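Local structure of YaeO (Vibrio cholerae serotype O1, 6JIE) at residues Leu18-Thr23 against Pro73-Ile78; Cys46-Gly51 against Thr55-Thr60. The protein inhibits Rho-dependent transcription termination by dissociating the Rho hexamer, and is a structural homologue of the RNA chaperone Hfq. All coordinates share one frame; numbering follows the deposited sequence.

Contact 1 joins 18-23 to 73-78, and contact 2 joins 46-51 to 55-60. Along the chain, contact 2 is nested inside the loop that contact 1 closes. Their centres are about 14 Å apart, on opposite sides of the centre of the chain. Contact 1 takes in strand 19-24 of the four-stranded antiparallel sheet and the loop leading into strand 77-79. Contact 2 belongs to the three-stranded sheet. The two meet in the core: V20 CG2 lies 3.7 Å from L49 CD1, and L22 CD1 lies 3.8 Å from L58 CD1. L22 CD1 also touches L49 CD2 and I47 CG2. Strand 19-24 therefore packs against the hairpin of contact 2 through these side chains.

Contact 1. Residues Leu18-Thr23 against Pro73-Ile78; sequences LPVKLT and PHFSVI
L18 and V20 meet the ring of F75, and this one ring carries the touching between the two segments. The F75 side chain can be followed outward. CB leaves the backbone with CG set between the backbone N and the carbonyl carbon (chi1 57°), which turns the ring inward to strand 19-24. Past CG, the CE2-CZ side of the ring makes the contact. CE2 lies 3.8 Å from L18 CD1. CZ is 3.9 Å from the same methyl and 4.0 Å from V20 CG1. The two aliphatic partners come differently. L18 and F75 approach from opposite directions, and the leucine methyl sits obliquely to the ring. V20 and F75 cross at about a right angle, and V20 CG1 stands at the ring edge, near its plane.

The contact is purely apolar and small, burying 131 Å² in all. The backbones stay well apart: the closest CA pair is L18 and H74, at 10.2 Å. These two segments are therefore joined through side chains and not as paired strands. The backbone N atoms of H74 and F75 both hydrogen-bond to OE1 of Q72.

Strand 63-68 lies between strands 19-24 and 77-79 in the four-stranded sheet. F75 also packs on its M66 and A68. L12 of helix 9-15 touches L18, H74 and F75, so the ring is held between this helix and the sheet.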
# COMPACT_ATOMS: atom_id res chain seq x y z
N LEU A 18 5.45 3.57 3.02
CA LEU A 18 5.43 2.16 3.36
C LEU A 18 4.04 1.72 3.79
O LEU A 18 3.36 2.46 4.50
CB LEU A 18 6.42 1.88 4.48
CG LEU A 18 7.90 2.08 4.16
CD1 LEU A 18 8.74 1.63 5.35
CD2 LEU A 18 8.28 1.31 2.91
N PRO A 19 3.62 0.51 3.42
CA PRO A 19 2.40 -0.06 4.00
C PRO A 19 2.65 -0.44 5.45
O PRO A 19 3.61 -1.16 5.75
CB PRO A 19 2.14 -1.29 3.13
CG PRO A 19 3.50 -1.70 2.65
CD PRO A 19 4.26 -0.41 2.46
N VAL A 20 1.79 0.05 6.35
CA VAL A 20 1.99 -0.17 7.78
C VAL A 20 0.67 -0.45 8.48
O VAL A 20 -0.40 -0.03 8.03
CB VAL A 20 2.67 1.03 8.49
CG1 VAL A 20 4.11 1.20 7.97
CG2 VAL A 20 1.89 2.30 8.31
N LYS A 21 0.78 -1.18 9.59
CA LYS A 21 -0.29 -1.39 10.55
C LYS A 21 0.04 -0.58 11.79
O LYS A 21 1.08 -0.79 12.42
CB LYS A 21 -0.43 -2.88 10.88
CG LYS A 21 -1.36 -3.18 12.06
CD LYS A 21 -1.22 -4.65 12.44
CE LYS A 21 -1.83 -4.97 13.79
NZ LYS A 21 -1.40 -6.34 14.25
N LEU A 22 -0.86 0.33 12.15
CA LEU A 22 -0.67 1.18 13.32
C LEU A 22 -1.61 0.74 14.42
O LEU A 22 -2.81 0.56 14.18
CB LEU A 22 -0.92 2.65 12.99
CG LEU A 22 -0.13 3.21 11.82
CD1 LEU A 22 -0.46 4.69 11.71
CD2 LEU A 22 1.35 3.02 12.03
N THR A 23 -1.07 0.55 15.61
CA THR A 23 -1.89 0.25 16.78
C THR A 23 -1.80 1.43 17.74
O THR A 23 -0.71 1.87 18.09
CB THR A 23 -1.42 -1.04 17.47
OG1 THR A 23 -1.35 -2.11 16.52
CG2 THR A 23 -2.40 -1.43 18.57
N PRO A 73 14.06 -3.34 4.64
CA PRO A 73 15.14 -3.51 5.62
C PRO A 73 15.06 -2.61 6.84
O PRO A 73 15.97 -2.65 7.67
CB PRO A 73 16.38 -3.17 4.78
CG PRO A 73 15.88 -2.12 3.86
CD PRO A 73 14.51 -2.59 3.45
N HIS A 74 14.01 -1.81 6.98
CA HIS A 74 14.03 -0.76 7.98
C HIS A 74 13.44 -1.20 9.31
O HIS A 74 14.03 -0.95 10.36
CB HIS A 74 13.31 0.47 7.45
CG HIS A 74 13.82 0.91 6.11
ND1 HIS A 74 15.07 1.47 5.96
CD2 HIS A 74 13.29 0.80 4.87
CE1 HIS A 74 15.27 1.72 4.68
NE2 HIS A 74 14.21 1.32 4.00
N PHE A 75 12.28 -1.86 9.28
CA PHE A 75 11.68 -2.33 10.52
C PHE A 75 10.69 -3.45 10.22
O PHE A 75 10.17 -3.58 9.11
CB PHE A 75 10.97 -1.20 11.29
CG PHE A 75 9.91 -0.48 10.50
CD1 PHE A 75 8.60 -0.94 10.50
CD2 PHE A 75 10.22 0.67 9.79
CE1 PHE A 75 7.62 -0.27 9.79
CE2 PHE A 75 9.25 1.34 9.07
CZ PHE A 75 7.94 0.87 9.08
N SER A 76 10.45 -4.26 11.26
CA SER A 76 9.31 -5.16 11.32
C SER A 76 8.24 -4.53 12.22
O SER A 76 7.30 -3.91 11.72
CB SER A 76 9.73 -6.53 11.84
OG SER A 76 10.52 -7.21 10.88
N VAL A 77 8.40 -4.66 13.54
CA VAL A 77 7.50 -4.03 14.50
C VAL A 77 8.29 -3.04 15.35
O VAL A 77 9.32 -3.40 15.94
CB VAL A 77 6.80 -5.06 15.40
CG1 VAL A 77 5.83 -4.35 16.33
CG2 VAL A 77 6.06 -6.08 14.56
N ILE A 78 7.81 -1.80 15.40
CA ILE A 78 8.35 -0.73 16.22
C ILE A 78 7.36 -0.50 17.35
O ILE A 78 6.17 -0.31 17.10
CB ILE A 78 8.56 0.56 15.41
CG1 ILE A 78 9.62 0.37 14.32
CG2 ILE A 78 8.91 1.72 16.33
CD1 ILE A 78 11.00 0.08 14.85

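Contact 2. Residues Cys46-Gly51 against Thr55-Thr60; sequences CIALRG and TWLLET
I47 with L58 and L49 with W56 are the hydrogen-bonded pairs of this antiparallel ladder. Each pair makes two backbone bonds. I47 N to L58 O and L49 N to W56 O are both 2.9 Å. The bond from L58 N to I47 O is nearly straight (175° at the hydrogen). Weak CA-H...O contacts supplement them, as from A48 CA to W56 O (3.3 Å).

Apolar packing differs on the two faces. On one, A48 CB meets L57 CD2 at 3.6 Å. On the other, L49 CG lies opposite the backbone N (chi1 -177°), which carries CD2 to W56 CE3 (3.9 Å) and L58 CD1. The W56 ring extends past its pair partner, and CZ3 comes 3.4 Å from G51 CA. Y30 meets the same indole edge-to-face.

Polar groups gather near the turn. R50 and T55 run side by side. T55 OG1 lies 3.6 Å from R50 NH1, near the guanidinium plane but not hydrogen-bonded to it. One water bridges G51 O and T55 OG1, donating to the carbonyl at 2.9 Å. R50 NE is bonded to Y7 OH of the second subunit.

The hairpin supplies the central strand (45-50) and an outer strand (55-59) of the three-stranded sheet; 33-39 is the other outer strand. E52, following G51, and D61, following T60, bind magnesium in a structure of this protein. Such a small, all-antiparallel beta structure is consistent with the homology of YaeO to Hfq.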
# COMPACT_ATOMS: atom_id res chain seq x y z
N CYS A 46 0.63 14.45 13.74
CA CYS A 46 -0.07 13.26 13.26
C CYS A 46 0.72 12.61 12.14
O CYS A 46 1.53 13.24 11.46
CB CYS A 46 -1.47 13.60 12.74
SG CYS A 46 -2.60 14.11 14.05
N ILE A 47 0.47 11.32 11.95
CA ILE A 47 0.80 10.65 10.70
C ILE A 47 -0.49 10.55 9.89
O ILE A 47 -1.54 10.18 10.42
CB ILE A 47 1.42 9.27 10.94
CG1 ILE A 47 1.58 8.52 9.60
CG2 ILE A 47 0.59 8.48 11.92
CD1 ILE A 47 2.26 7.18 9.72
N ALA A 48 -0.41 10.90 8.60
CA ALA A 48 -1.53 10.71 7.70
C ALA A 48 -1.43 9.30 7.14
O ALA A 48 -0.43 8.96 6.51
CB ALA A 48 -1.52 11.74 6.57
N LEU A 49 -2.44 8.48 7.40
CA LEU A 49 -2.45 7.08 7.00
C LEU A 49 -3.57 6.89 6.00
O LEU A 49 -4.75 7.07 6.34
CB LEU A 49 -2.62 6.16 8.20
CG LEU A 49 -2.57 4.66 7.89
CD1 LEU A 49 -1.15 4.25 7.55
CD2 LEU A 49 -3.09 3.87 9.07
N ARG A 50 -3.22 6.53 4.77
CA ARG A 50 -4.23 6.31 3.72
C ARG A 50 -4.71 4.87 3.82
O ARG A 50 -4.01 3.94 3.42
CB ARG A 50 -3.65 6.62 2.35
CG ARG A 50 -3.19 8.05 2.18
CD ARG A 50 -3.18 8.48 0.72
NE ARG A 50 -2.34 9.66 0.53
CZ ARG A 50 -2.72 10.90 0.80
NH1 ARG A 50 -3.94 11.14 1.28
NH2 ARG A 50 -1.88 11.90 0.60
N GLY A 51 -5.91 4.68 4.37
CA GLY A 51 -6.49 3.37 4.48
C GLY A 51 -7.28 2.97 3.25
O GLY A 51 -7.30 3.66 2.23
N THR A 55 -8.64 8.33 4.67
CA THR A 55 -7.36 8.73 5.22
C THR A 55 -7.58 9.26 6.63
O THR A 55 -8.50 10.06 6.86
CB THR A 55 -6.70 9.80 4.35
OG1 THR A 55 -6.45 9.26 3.05
CG2 THR A 55 -5.38 10.25 4.96
N TRP A 56 -6.76 8.79 7.57
CA TRP A 56 -6.83 9.19 8.97
C TRP A 56 -5.63 10.05 9.33
O TRP A 56 -4.52 9.81 8.85
CB TRP A 56 -6.87 7.96 9.89
CG TRP A 56 -7.98 6.97 9.62
CD1 TRP A 56 -9.31 7.09 9.96
CD2 TRP A 56 -7.85 5.70 8.97
NE1 TRP A 56 -10.00 5.97 9.55
CE2 TRP A 56 -9.13 5.10 8.94
CE3 TRP A 56 -6.77 5.00 8.42
CZ2 TRP A 56 -9.36 3.85 8.38
CZ3 TRP A 56 -7.00 3.75 7.86
CH2 TRP A 56 -8.29 3.19 7.84
N LEU A 57 -5.86 11.05 10.19
CA LEU A 57 -4.78 11.77 10.85
C LEU A 57 -4.72 11.24 12.28
O LEU A 57 -5.56 11.59 13.11
CB LEU A 57 -5.00 13.28 10.85
CG LEU A 57 -5.02 13.96 9.49
CD1 LEU A 57 -5.11 15.46 9.66
CD2 LEU A 57 -3.79 13.56 8.68
N LEU A 58 -3.71 10.42 12.54
CA LEU A 58 -3.56 9.71 13.80
C LEU A 58 -2.43 10.33 14.60
O LEU A 58 -1.31 10.47 14.10
CB LEU A 58 -3.27 8.23 13.54
CG LEU A 58 -4.39 7.53 12.78
CD1 LEU A 58 -3.93 6.17 12.24
CD2 LEU A 58 -5.56 7.37 13.72
N GLU A 59 -2.73 10.68 15.84
CA GLU A 59 -1.79 11.41 16.67
C GLU A 59 -0.58 10.54 16.98
O GLU A 59 -0.72 9.45 17.54
CB GLU A 59 -2.46 11.84 17.97
CG GLU A 59 -3.55 12.87 17.81
CD GLU A 59 -4.33 13.01 19.10
OE1 GLU A 59 -3.82 13.65 20.05
OE2 GLU A 59 -5.43 12.45 19.16
N THR A 60 0.61 11.05 16.67
CA THR A 60 1.80 10.26 16.93
C THR A 60 1.99 10.00 18.42
O THR A 60 2.49 8.93 18.79
CB THR A 60 3.04 10.92 16.32
OG1 THR A 60 3.29 12.19 16.94
CG2 THR A 60 2.87 11.09 14.81
O HOH W 1 -6.95 6.45 1.60